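Ferrous iron transport protein B (Legionella pneumophila, PDB 3IBY) probably drives GTP-dependent uptake of ferrous iron across the bacterial inner membrane, this chain being its cytosolic part with the GTP-binding G domain. Local coordinates at residues G41-G46 against Q159-C164; E136-C141 against T251-K256; N184-Q189 against I225-T230. One frame throughout, in Å; residues are numbered along the deposited sequence.

Contact 1 of 3, residues G41-G46 against Q159-C164; sequences GEFLLG and QSLLHC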
ATOM      1  N   GLY A  41       9.189  -6.660  14.751  1.00 13.90           N
ATOM      2  CA  GLY A  41       9.692  -8.005  14.966  1.00 13.93           C
ATOM      3  C   GLY A  41      10.583  -8.544  13.831  1.00 14.08           C
ATOM      4  O   GLY A  41      10.891  -7.858  12.864  1.00 13.53           O
ATOM      5  N   GLU A  42      11.011  -9.791  13.961  1.00 14.21           N
ATOM      6  CA  GLU A  42      11.902 -10.350  12.975  1.00 14.66           C
ATOM      7  C   GLU A  42      11.797 -11.886  12.898  1.00 14.39           C
ATOM      8  O   GLU A  42      11.337 -12.545  13.832  1.00 15.56           O
ATOM      9  CB  GLU A  42      13.340  -9.844  13.206  1.00 15.17           C
ATOM     10  CG  GLU A  42      13.926 -10.050  14.651  1.00 16.75           C
ATOM     11  CD  GLU A  42      13.315  -9.124  15.676  1.00 18.06           C
ATOM     12  OE1 GLU A  42      13.134  -7.942  15.327  1.00 16.84           O
ATOM     13  OE2 GLU A  42      12.989  -9.569  16.809  1.00 20.90           O
ATOM     14  N   PHE A  43      12.151 -12.444  11.749  1.00 13.36           N
ATOM     15  CA  PHE A  43      12.266 -13.870  11.657  1.00 12.77           C
ATOM     16  C   PHE A  43      13.443 -14.248  10.785  1.00 12.94           C
ATOM     17  O   PHE A  43      13.871 -13.479   9.947  1.00 12.46           O
ATOM     18  CB  PHE A  43      10.948 -14.498  11.183  1.00 12.36           C
ATOM     19  CG  PHE A  43      10.496 -14.048   9.828  1.00 11.34           C
ATOM     20  CD1 PHE A  43       9.820 -12.857   9.667  1.00 12.55           C
ATOM     21  CD2 PHE A  43      10.734 -14.824   8.710  1.00 13.62           C
ATOM     22  CE1 PHE A  43       9.404 -12.439   8.421  1.00 13.40           C
ATOM     23  CE2 PHE A  43      10.294 -14.434   7.445  1.00 13.36           C
ATOM     24  CZ  PHE A  43       9.629 -13.232   7.295  1.00 12.47           C
ATOM     25  N   LEU A  44      13.986 -15.436  11.023  1.00 13.62           N
ATOM     26  CA  LEU A  44      14.980 -16.009  10.149  1.00 13.96           C
ATOM     27  C   LEU A  44      14.287 -16.780   9.036  1.00 14.75           C
ATOM     28  O   LEU A  44      13.221 -17.347   9.242  1.00 14.59           O
ATOM     29  CB  LEU A  44      15.909 -16.909  10.948  1.00 14.02           C
ATOM     30  CG  LEU A  44      16.843 -16.157  11.889  1.00 13.98           C
ATOM     31  CD1 LEU A  44      17.647 -17.132  12.778  1.00 15.79           C
ATOM     32  CD2 LEU A  44      17.762 -15.214  11.121  1.00 13.01           C
ATOM     33  N   LEU A  45      14.882 -16.766   7.846  1.00 15.99           N
ATOM     34  CA  LEU A  45      14.330 -17.430   6.673  1.00 16.64           C
ATOM     35  C   LEU A  45      15.510 -18.020   5.964  1.00 17.19           C
ATOM     36  O   LEU A  45      15.998 -17.523   4.928  1.00 17.62           O
ATOM     37  CB  LEU A  45      13.577 -16.444   5.800  1.00 17.27           C
ATOM     38  CG  LEU A  45      12.775 -17.061   4.635  1.00 20.07           C
ATOM     39  CD1 LEU A  45      12.359 -18.516   4.911  1.00 22.68           C
ATOM     40  CD2 LEU A  45      11.537 -16.193   4.280  1.00 21.39           C
ATOM     41  N   GLY A  46      15.978 -19.105   6.566  1.00 18.06           N
ATOM     42  CA  GLY A  46      17.285 -19.661   6.292  1.00 18.03           C
ATOM     43  C   GLY A  46      18.307 -18.819   7.028  1.00 17.98           C
ATOM     44  O   GLY A  46      18.146 -18.516   8.225  1.00 17.81           O
ATOM     45  N   GLN A 159       8.637 -17.340   1.388  1.00 11.17           N
ATOM     46  CA  GLN A 159       9.463 -17.608   0.217  1.00 11.63           C
ATOM     47  C   GLN A 159       9.440 -16.410  -0.744  1.00 11.83           C
ATOM     48  O   GLN A 159      10.480 -15.876  -1.113  1.00 12.03           O
ATOM     49  CB  GLN A 159       8.995 -18.874  -0.483  1.00 11.47           C
ATOM     50  CG  GLN A 159      10.133 -19.772  -0.882  1.00 14.21           C
ATOM     51  CD  GLN A 159      10.944 -20.214   0.315  1.00 15.90           C
ATOM     52  OE1 GLN A 159      10.382 -20.495   1.381  1.00 17.37           O
ATOM     53  NE2 GLN A 159      12.271 -20.238   0.165  1.00 13.84           N
ATOM     54  N   SER A 160       8.246 -15.947  -1.088  1.00 11.64           N
ATOM     55  CA  SER A 160       8.085 -14.780  -1.933  1.00 11.43           C
ATOM     56  C   SER A 160       8.788 -13.509  -1.396  1.00 10.79           C
ATOM     57  O   SER A 160       9.106 -12.606  -2.179  1.00 11.31           O
ATOM     58  CB  SER A 160       6.597 -14.506  -2.077  1.00 11.98           C
ATOM     59  OG  SER A 160       6.346 -13.609  -3.120  1.00 13.98           O
ATOM     60  N   LEU A 161       9.041 -13.425  -0.091  1.00  9.34           N
ATOM     61  CA  LEU A 161       9.819 -12.317   0.462  1.00  8.39           C
ATOM     62  C   LEU A 161      11.234 -12.229  -0.005  1.00  8.41           C
ATOM     63  O   LEU A 161      11.735 -11.147  -0.212  1.00  8.51           O
ATOM     64  CB  LEU A 161       9.907 -12.411   1.953  1.00  8.02           C
ATOM     65  CG  LEU A 161       8.742 -11.776   2.644  1.00  7.01           C
ATOM     66  CD1 LEU A 161       9.135 -11.752   4.089  1.00  7.36           C
ATOM     67  CD2 LEU A 161       8.474 -10.381   2.087  1.00  3.99           C
ATOM     68  N   LEU A 162      11.894 -13.367  -0.112  1.00  8.69           N
ATOM     69  CA  LEU A 162      13.256 -13.414  -0.600  1.00  8.99           C
ATOM     70  C   LEU A 162      13.409 -12.967  -2.058  1.00  9.67           C
ATOM     71  O   LEU A 162      14.496 -12.592  -2.467  1.00  9.73           O
ATOM     72  CB  LEU A 162      13.808 -14.833  -0.460  1.00  8.80           C
ATOM     73  CG  LEU A 162      14.051 -15.318   0.958  1.00  7.96           C
ATOM     74  CD1 LEU A 162      14.464 -16.780   0.912  1.00  7.12           C
ATOM     75  CD2 LEU A 162      15.104 -14.474   1.637  1.00  6.47           C
ATOM     76  N   HIS A 163      12.346 -13.041  -2.850  1.00 10.67           N
ATOM     77  CA  HIS A 163      12.409 -12.638  -4.263  1.00 11.34           C
ATOM     78  C   HIS A 163      11.554 -11.385  -4.500  1.00 11.90           C
ATOM     79  O   HIS A 163      11.014 -11.182  -5.587  1.00 12.11           O
ATOM     80  CB  HIS A 163      11.953 -13.785  -5.169  1.00 11.28           C
ATOM     81  CG  HIS A 163      12.381 -15.136  -4.692  1.00 11.89           C
ATOM     82  ND1 HIS A 163      13.704 -15.482  -4.527  1.00 13.02           N
ATOM     83  CD2 HIS A 163      11.661 -16.231  -4.343  1.00 12.20           C
ATOM     84  CE1 HIS A 163      13.783 -16.732  -4.104  1.00 12.96           C
ATOM     85  NE2 HIS A 163      12.558 -17.209  -3.980  1.00 12.68           N
ATOM     86  N   CYS A 164      11.435 -10.547  -3.476  1.00 12.46           N
ATOM     87  CA  CYS A 164      10.671  -9.318  -3.580  1.00 12.95           C
ATOM     88  C   CYS A 164      11.647  -8.177  -3.666  1.00 13.08           C
ATOM     89  O   CYS A 164      11.806  -7.405  -2.713  1.00 12.97           O
ATOM     90  CB  CYS A 164       9.770  -9.141  -2.365  1.00 13.09           C
ATOM     91  SG  CYS A 164       8.642  -7.727  -2.507  1.00 15.28           S
TER
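Phe43 and Leu45 on strand 37-45 meet the last turn of helix 154-162, and the backbones stay well apart: the closest CA atoms, those of Leu45 and Gln159, are 8.1 Å from each other. Side chains therefore make the contact, and no hydrogen bond crosses it. Phe43 and Leu45 both lie on the helix side of the strand, as alternate residues of a strand do. Phe43 does not leave the strand straight at the helix. With its chi1 at 61°, it is the far end of the ring that comes nearer. Its CZ lies 3.6 Å from CD1 of Leu161, and that methyl sits at the ring edge, near the ring plane, not over a face. Leu45 leaves its backbone toward the helix. Its CG is 4.1 Å from CD1 of Leu162, and the two side chains cross at a slant. CD2 of Leu45 also comes within 4.3 Å of the backbone N of Gln159. Gln159 itself starts off away from the strand, but its side chain bends back toward it.

Around the pair, Ile50 of the neighbouring strand 48-54 touches both Phe43 and Leu45. Gln158 touches the same two residues from the helix, and Leu161 also packs on Ile88 of strand 86-92. The helix thus lies against one face of the central sheet of the G domain. Phe43 and Leu161 are buried, while Leu45 and Leu162 are partly exposed. The contact is mainly apolar, so its hold rests on burial and shape and not on directed bonds.

Contact 2 of 3, residues E136-C141 against T251-K256; sequences ESLLGC and TLVQKK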
ATOM      1  N   GLU A 136      -2.896 -11.270  -9.783  1.00 12.48           N
ATOM      2  CA  GLU A 136      -1.455 -11.135  -9.919  1.00 13.01           C
ATOM      3  C   GLU A 136      -1.058 -10.646 -11.317  1.00 12.92           C
ATOM      4  O   GLU A 136      -0.188  -9.782 -11.464  1.00 13.99           O
ATOM      5  CB  GLU A 136      -0.751 -12.468  -9.553  1.00 13.11           C
ATOM      6  CG  GLU A 136       0.771 -12.477  -9.793  1.00 13.88           C
ATOM      7  CD  GLU A 136       1.525 -13.668  -9.138  1.00 14.90           C
ATOM      8  OE1 GLU A 136       1.277 -14.056  -7.971  1.00 10.89           O
ATOM      9  OE2 GLU A 136       2.410 -14.213  -9.829  1.00 17.50           O
ATOM     10  N   SER A 137      -1.683 -11.182 -12.350  1.00 13.06           N
ATOM     11  CA  SER A 137      -1.342 -10.771 -13.714  1.00 12.79           C
ATOM     12  C   SER A 137      -1.658  -9.283 -13.888  1.00 12.94           C
ATOM     13  O   SER A 137      -0.856  -8.536 -14.421  1.00 13.08           O
ATOM     14  CB  SER A 137      -2.099 -11.604 -14.741  1.00 12.64           C
ATOM     15  OG  SER A 137      -1.694 -11.257 -16.065  1.00 12.89           O
ATOM     16  N   LEU A 138      -2.829  -8.857 -13.422  1.00 13.28           N
ATOM     17  CA  LEU A 138      -3.241  -7.454 -13.499  1.00 12.93           C
ATOM     18  C   LEU A 138      -2.367  -6.546 -12.640  1.00 13.27           C
ATOM     19  O   LEU A 138      -1.866  -5.552 -13.144  1.00 13.58           O
ATOM     20  CB  LEU A 138      -4.702  -7.279 -13.075  1.00 12.32           C
ATOM     21  CG  LEU A 138      -5.739  -7.813 -14.039  1.00 11.86           C
ATOM     22  CD1 LEU A 138      -7.170  -7.767 -13.437  1.00 10.50           C
ATOM     23  CD2 LEU A 138      -5.641  -7.004 -15.343  1.00 10.65           C
ATOM     24  N   LEU A 139      -2.192  -6.876 -11.358  1.00 13.63           N
ATOM     25  CA  LEU A 139      -1.466  -5.991 -10.417  1.00 13.65           C
ATOM     26  C   LEU A 139       0.064  -5.958 -10.622  1.00 14.24           C
ATOM     27  O   LEU A 139       0.753  -5.058 -10.085  1.00 14.85           O
ATOM     28  CB  LEU A 139      -1.726  -6.391  -8.948  1.00 13.33           C
ATOM     29  CG  LEU A 139      -3.122  -6.262  -8.331  1.00 13.12           C
ATOM     30  CD1 LEU A 139      -3.076  -6.553  -6.833  1.00  9.28           C
ATOM     31  CD2 LEU A 139      -3.743  -4.906  -8.616  1.00 12.04           C
ATOM     32  N   GLY A 140       0.612  -6.945 -11.333  1.00 14.04           N
ATOM     33  CA  GLY A 140       2.059  -7.002 -11.553  1.00 13.76           C
ATOM     34  C   GLY A 140       2.940  -7.292 -10.343  1.00 13.43           C
ATOM     35  O   GLY A 140       4.104  -6.986 -10.360  1.00 13.59           O
ATOM     36  N   CYS A 141       2.400  -7.883  -9.286  1.00 13.67           N
ATOM     37  CA  CYS A 141       3.217  -8.329  -8.141  1.00 13.29           C
ATOM     38  C   CYS A 141       2.733  -9.674  -7.655  1.00 12.69           C
ATOM     39  O   CYS A 141       1.580 -10.022  -7.899  1.00 12.16           O
ATOM     40  CB  CYS A 141       3.095  -7.356  -6.995  1.00 13.38           C
ATOM     41  SG  CYS A 141       1.461  -7.324  -6.180  1.00 16.22           S
ATOM     42  N   THR A 251     -13.980  -6.647 -10.949  1.00 12.00           N
ATOM     43  CA  THR A 251     -14.919  -7.295 -11.889  1.00 11.77           C
ATOM     44  C   THR A 251     -14.273  -8.419 -12.779  1.00 11.35           C
ATOM     45  O   THR A 251     -14.943  -9.335 -13.197  1.00 11.64           O
ATOM     46  CB  THR A 251     -15.641  -6.215 -12.755  1.00 11.71           C
ATOM     47  OG1 THR A 251     -14.681  -5.269 -13.214  1.00 13.02           O
ATOM     48  CG2 THR A 251     -16.677  -5.425 -11.946  1.00 11.25           C
ATOM     49  N   LEU A 252     -12.975  -8.352 -13.038  1.00 11.40           N
ATOM     50  CA  LEU A 252     -12.239  -9.407 -13.757  1.00 11.33           C
ATOM     51  C   LEU A 252     -11.817 -10.606 -12.877  1.00 12.08           C
ATOM     52  O   LEU A 252     -11.556 -11.701 -13.368  1.00 12.02           O
ATOM     53  CB  LEU A 252     -10.973  -8.802 -14.387  1.00 10.94           C
ATOM     54  CG  LEU A 252     -11.162  -7.783 -15.519  1.00  9.77           C
ATOM     55  CD1 LEU A 252      -9.900  -6.998 -15.784  1.00  7.67           C
ATOM     56  CD2 LEU A 252     -11.610  -8.501 -16.759  1.00  8.79           C
ATOM     57  N   VAL A 253     -11.741 -10.394 -11.576  1.00 12.87           N
ATOM     58  CA  VAL A 253     -11.086 -11.350 -10.706  1.00 13.50           C
ATOM     59  C   VAL A 253     -12.046 -11.961  -9.679  1.00 13.59           C
ATOM     60  O   VAL A 253     -11.822 -13.067  -9.180  1.00 13.83           O
ATOM     61  CB  VAL A 253      -9.869 -10.674 -10.003  1.00 13.66           C
ATOM     62  CG1 VAL A 253      -9.718 -11.168  -8.558  1.00 14.12           C
ATOM     63  CG2 VAL A 253      -8.593 -10.890 -10.818  1.00 12.75           C
ATOM     64  N   GLN A 254     -13.128 -11.268  -9.383  1.00 13.40           N
ATOM     65  CA  GLN A 254     -13.966 -11.667  -8.280  1.00 13.32           C
ATOM     66  C   GLN A 254     -15.371 -11.889  -8.770  1.00 13.85           C
ATOM     67  O   GLN A 254     -15.933 -11.003  -9.409  1.00 13.98           O
ATOM     68  CB  GLN A 254     -13.958 -10.557  -7.260  1.00 12.82           C
ATOM     69  CG  GLN A 254     -14.937 -10.688  -6.141  1.00 11.96           C
ATOM     70  CD  GLN A 254     -14.455  -9.875  -4.955  1.00 11.67           C
ATOM     71  OE1 GLN A 254     -14.949  -8.791  -4.677  1.00  7.56           O
ATOM     72  NE2 GLN A 254     -13.430 -10.373  -4.295  1.00 13.14           N
ATOM     73  N   LYS A 255     -15.942 -13.052  -8.471  1.00 14.19           N
ATOM     74  CA  LYS A 255     -17.369 -13.240  -8.652  1.00 14.81           C
ATOM     75  C   LYS A 255     -18.088 -13.454  -7.314  1.00 15.17           C
ATOM     76  O   LYS A 255     -17.575 -14.118  -6.394  1.00 14.61           O
ATOM     77  CB  LYS A 255     -17.698 -14.354  -9.659  1.00 15.01           C
ATOM     78  CG  LYS A 255     -16.559 -15.311  -9.988  1.00 15.68           C
ATOM     79  CD  LYS A 255     -17.017 -16.381 -11.006  1.00 16.82           C
ATOM     80  CE  LYS A 255     -16.894 -17.782 -10.436  1.00 16.81           C
ATOM     81  NZ  LYS A 255     -15.466 -18.083 -10.272  1.00 16.35           N
ATOM     82  N   LYS A 256     -19.283 -12.850  -7.250  1.00 15.91           N
ATOM     83  CA  LYS A 256     -20.218 -12.925  -6.119  1.00 16.06           C
ATOM     84  C   LYS A 256     -19.592 -12.373  -4.835  1.00 15.89           C
ATOM     85  O   LYS A 256     -18.767 -11.450  -4.878  1.00 15.28           O
ATOM     86  CB  LYS A 256     -20.745 -14.352  -5.930  1.00 16.17           C
ATOM     87  CG  LYS A 256     -21.308 -14.996  -7.218  1.00 17.16           C
ATOM     88  CD  LYS A 256     -22.844 -15.156  -7.207  1.00 17.95           C
ATOM     89  CE  LYS A 256     -23.570 -13.894  -7.677  1.00 17.83           C
ATOM     90  NZ  LYS A 256     -24.986 -14.218  -8.028  1.00 16.98           N
ATOM     91  OXT LYS A 256     -19.914 -12.830  -3.734  1.00 16.16           O
TER
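Leu138 and Leu252 meet at about a right angle, one methyl against another. CD1 of Leu138 lies 3.7 Å from CD1 of Leu252 and 4.1 Å from its CB, so a single methyl touches both the base and the end of the partner. The same CD1 reaches a second residue, with CG2 of Val253 at 4.3 Å. Leu138 thus puts one branch against two successive residues of the C-terminal segment. With CG of Leu138 anti to the carbonyl carbon (chi1 -71°), the CD1 branch is carried out to that segment. All three side chains leave their backbones toward the other segment. The closest CA atoms, Leu138 and Val253, are still 9.2 Å apart.

Val253 is buried. It also packs on Lys134 and Leu135 of helix 132-139, on Leu96 and on Ile130. The helix 132-139 ends just beyond Leu138: Gly140 N bonds to Glu136 O at 3.0 Å, and Gly140 then takes a positive phi of 68°. The contact packs this helix of the G domain against the C-terminal segment, which follows the helical part of the chain.

No hydrogen bond or salt bridge joins the two segments. The small patch is apolar, with Leu252 on the surface and Val253 inside. Hydrophobic burial alone joins these two segments, whereas backbone hydrogen bonds link Val253 to Asp131 and Lys255 to Ser129.

Contact 3 of 3, residues N184-Q189 against I225-T230; sequences NDLENQ and IKLQET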
ATOM      1  N   ASN A 184       1.157  16.105 -14.490  1.00  8.79           N
ATOM      2  CA  ASN A 184       2.468  16.076 -15.145  1.00  8.50           C
ATOM      3  C   ASN A 184       3.273  17.373 -14.902  1.00  8.66           C
ATOM      4  O   ASN A 184       4.511  17.329 -14.821  1.00  8.49           O
ATOM      5  CB  ASN A 184       2.350  15.749 -16.646  1.00  8.28           C
ATOM      6  CG  ASN A 184       1.677  14.402 -16.914  1.00  7.33           C
ATOM      7  OD1 ASN A 184       1.754  13.461 -16.130  1.00  6.86           O
ATOM      8  ND2 ASN A 184       1.002  14.321 -18.030  1.00  6.20           N
ATOM      9  N   ASP A 185       2.584  18.518 -14.784  1.00  8.76           N
ATOM     10  CA  ASP A 185       3.237  19.787 -14.368  1.00  8.71           C
ATOM     11  C   ASP A 185       3.738  19.640 -12.925  1.00  8.57           C
ATOM     12  O   ASP A 185       4.872  19.968 -12.591  1.00  8.44           O
ATOM     13  CB  ASP A 185       2.294  21.010 -14.475  1.00  8.51           C
ATOM     14  CG  ASP A 185       2.295  21.659 -15.872  1.00  8.84           C
ATOM     15  OD1 ASP A 185       1.313  22.369 -16.214  1.00  6.26           O
ATOM     16  OD2 ASP A 185       3.270  21.458 -16.635  1.00  9.82           O
ATOM     17  N   LEU A 186       2.875  19.117 -12.078  1.00  8.59           N
ATOM     18  CA  LEU A 186       3.196  18.937 -10.692  1.00  8.65           C
ATOM     19  C   LEU A 186       4.422  18.027 -10.549  1.00  9.00           C
ATOM     20  O   LEU A 186       5.389  18.421  -9.900  1.00  9.01           O
ATOM     21  CB  LEU A 186       1.975  18.384  -9.971  1.00  8.52           C
ATOM     22  CG  LEU A 186       1.907  18.610  -8.482  1.00  8.54           C
ATOM     23  CD1 LEU A 186       1.943  20.090  -8.178  1.00  8.99           C
ATOM     24  CD2 LEU A 186       0.646  17.967  -7.947  1.00  7.89           C
ATOM     25  N   GLU A 187       4.407  16.859 -11.199  1.00  9.08           N
ATOM     26  CA  GLU A 187       5.577  15.966 -11.205  1.00  9.66           C
ATOM     27  C   GLU A 187       6.859  16.674 -11.630  1.00  9.70           C
ATOM     28  O   GLU A 187       7.905  16.482 -11.029  1.00 10.12           O
ATOM     29  CB  GLU A 187       5.365  14.716 -12.086  1.00  9.76           C
ATOM     30  CG  GLU A 187       6.545  13.704 -12.021  1.00 10.60           C
ATOM     31  CD  GLU A 187       6.275  12.301 -12.653  1.00 12.38           C
ATOM     32  OE1 GLU A 187       5.499  12.185 -13.624  1.00 12.59           O
ATOM     33  OE2 GLU A 187       6.878  11.294 -12.189  1.00 13.46           O
ATOM     34  N   ASN A 188       6.788  17.497 -12.657  1.00 10.07           N
ATOM     35  CA  ASN A 188       7.993  18.152 -13.174  1.00 10.50           C
ATOM     36  C   ASN A 188       8.502  19.298 -12.288  1.00 10.16           C
ATOM     37  O   ASN A 188       9.697  19.420 -12.043  1.00  9.97           O
ATOM     38  CB  ASN A 188       7.727  18.625 -14.614  1.00 11.18           C
ATOM     39  CG  ASN A 188       7.570  17.444 -15.599  1.00 12.77           C
ATOM     40  OD1 ASN A 188       6.644  17.417 -16.434  1.00 12.86           O
ATOM     41  ND2 ASN A 188       8.487  16.465 -15.494  1.00 13.66           N
ATOM     42  N   GLN A 189       7.588  20.138 -11.817  1.00 10.13           N
ATOM     43  CA  GLN A 189       7.876  21.104 -10.758  1.00 10.19           C
ATOM     44  C   GLN A 189       8.753  20.421  -9.680  1.00  9.98           C
ATOM     45  O   GLN A 189       9.853  20.910  -9.360  1.00 10.37           O
ATOM     46  CB  GLN A 189       6.553  21.594 -10.153  1.00 10.58           C
ATOM     47  CG  GLN A 189       6.497  23.027  -9.568  1.00 11.72           C
ATOM     48  CD  GLN A 189       5.019  23.546  -9.388  1.00 13.75           C
ATOM     49  OE1 GLN A 189       4.055  22.862  -9.753  1.00 12.94           O
ATOM     50  NE2 GLN A 189       4.865  24.760  -8.838  1.00 14.28           N
ATOM     51  N   ILE A 225      -2.716  25.366  -2.527  1.00 11.12           N
ATOM     52  CA  ILE A 225      -3.638  26.426  -2.880  1.00 11.07           C
ATOM     53  C   ILE A 225      -3.602  26.571  -4.388  1.00 11.25           C
ATOM     54  O   ILE A 225      -4.649  26.795  -5.011  1.00 11.58           O
ATOM     55  CB  ILE A 225      -3.386  27.733  -2.138  1.00 10.63           C
ATOM     56  CG1 ILE A 225      -1.897  28.088  -2.128  1.00 10.20           C
ATOM     57  CG2 ILE A 225      -3.922  27.594  -0.743  1.00 10.48           C
ATOM     58  CD1 ILE A 225      -1.565  29.365  -1.424  1.00  8.98           C
ATOM     59  N   LYS A 226      -2.425  26.365  -4.972  1.00 11.01           N
ATOM     60  CA  LYS A 226      -2.281  26.394  -6.412  1.00 11.29           C
ATOM     61  C   LYS A 226      -3.188  25.362  -7.083  1.00 11.75           C
ATOM     62  O   LYS A 226      -3.720  25.620  -8.164  1.00 12.08           O
ATOM     63  CB  LYS A 226      -0.840  26.132  -6.814  1.00 11.26           C
ATOM     64  CG  LYS A 226      -0.543  26.382  -8.290  1.00 11.65           C
ATOM     65  CD  LYS A 226       0.347  25.294  -8.861  1.00 12.31           C
ATOM     66  CE  LYS A 226       0.726  25.565 -10.306  1.00 13.38           C
ATOM     67  NZ  LYS A 226       2.199  25.809 -10.473  1.00 13.85           N
ATOM     68  N   LEU A 227      -3.370  24.201  -6.460  1.00 12.24           N
ATOM     69  CA  LEU A 227      -4.230  23.146  -7.041  1.00 12.64           C
ATOM     70  C   LEU A 227      -5.729  23.485  -6.930  1.00 12.98           C
ATOM     71  O   LEU A 227      -6.498  23.198  -7.847  1.00 12.45           O
ATOM     72  CB  LEU A 227      -3.913  21.776  -6.432  1.00 12.56           C
ATOM     73  CG  LEU A 227      -2.551  21.181  -6.856  1.00 13.01           C
ATOM     74  CD1 LEU A 227      -2.014  20.172  -5.820  1.00 11.85           C
ATOM     75  CD2 LEU A 227      -2.603  20.540  -8.265  1.00 11.52           C
ATOM     76  N   GLN A 228      -6.115  24.126  -5.822  1.00 13.75           N
ATOM     77  CA  GLN A 228      -7.463  24.696  -5.656  1.00 14.09           C
ATOM     78  C   GLN A 228      -7.787  25.830  -6.649  1.00 14.63           C
ATOM     79  O   GLN A 228      -8.928  25.917  -7.159  1.00 15.07           O
ATOM     80  CB  GLN A 228      -7.666  25.221  -4.221  1.00 14.18           C
ATOM     81  CG  GLN A 228      -8.366  24.260  -3.263  1.00 13.67           C
ATOM     82  CD  GLN A 228      -7.408  23.609  -2.306  1.00 13.69           C
ATOM     83  OE1 GLN A 228      -6.702  24.298  -1.562  1.00 12.42           O
ATOM     84  NE2 GLN A 228      -7.373  22.273  -2.311  1.00 13.48           N
ATOM     85  N   GLU A 229      -6.813  26.702  -6.920  1.00 14.71           N
ATOM     86  CA  GLU A 229      -7.056  27.813  -7.838  1.00 15.09           C
ATOM     87  C   GLU A 229      -7.304  27.312  -9.265  1.00 15.66           C
ATOM     88  O   GLU A 229      -7.871  28.054 -10.072  1.00 16.09           O
ATOM     89  CB  GLU A 229      -5.924  28.868  -7.839  1.00 14.98           C
ATOM     90  CG  GLU A 229      -6.387  30.265  -8.338  1.00 14.72           C
ATOM     91  CD  GLU A 229      -5.404  30.968  -9.268  1.00 14.82           C
ATOM     92  OE1 GLU A 229      -4.183  30.825  -9.038  1.00 15.51           O
ATOM     93  OE2 GLU A 229      -5.847  31.689 -10.210  1.00 11.67           O
ATOM     94  N   THR A 230      -6.893  26.085  -9.601  1.00 15.98           N
ATOM     95  CA  THR A 230      -7.268  25.539 -10.910  1.00 16.36           C
ATOM     96  C   THR A 230      -8.766  25.204 -10.926  1.00 17.08           C
ATOM     97  O   THR A 230      -9.314  24.905 -11.997  1.00 17.51           O
ATOM     98  CB  THR A 230      -6.477  24.289 -11.323  1.00 16.21           C
ATOM     99  OG1 THR A 230      -6.913  23.179 -10.528  1.00 16.50           O
ATOM    100  CG2 THR A 230      -4.952  24.524 -11.210  1.00 15.22           C
TER
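Leu186 and Leu227 meet tip to tip between helix 177-193 and helix 219-229, and this pair is the apolar centre of the contact. The first segment stays helical throughout. Asn188 N bonds to Asn184 O at 3.1 Å, one turn of the backbone. OD1 of Asp185 is 6.8 Å from NZ of Lys226, too far for a salt bridge, although the opposite charges might still attract weakly.

Leu186 comes next and is buried. Its CD2 lies 4.1 Å from CD1 and 4.2 Å from CD2 of Leu227, so one methyl faces both branches of the partner. CG of Leu186 is anti to the backbone N (chi1 -157°), which carries the methyls across to the other helix. Leu207 of helix 197-209 touches both leucines, and Leu223 also packs on Leu186.

One turn on, Gln189 extends toward the second helix. Lys226 comes from the opposite direction along a chain bent at chi2 and chi4. NZ of Lys226 comes close to the amide end of Gln189, 3.8 Å from its CD. This polar pair borders the buried leucines.

On the second helix, Thr230 OG1 donates to Leu227 O at 2.7 Å. The contact lies away from the GTP site. Its arrangement is that of a small helical bundle, in which leucines of packed helices form a common core; here it belongs to the helical GDI domain that follows the G domain.

In the fold
The chain begins in the G domain. Contact 1 closes a loop from strand 37-45 to helix 154-162, which takes in most of the central sheet. Contact 2 opens inside that loop, at helix 132-139, and closes only at the C terminus, so contacts 1 and 2 cross. Contact 3 comes after contact 1 has closed and is nested within the loop of contact 2. It joins helices 177-193 and 219-229 of the helical part, on the opposite side of the chain's centre from contact 1. Long helix 234-253 then leads back to the G domain, where contact 2 ties its end down.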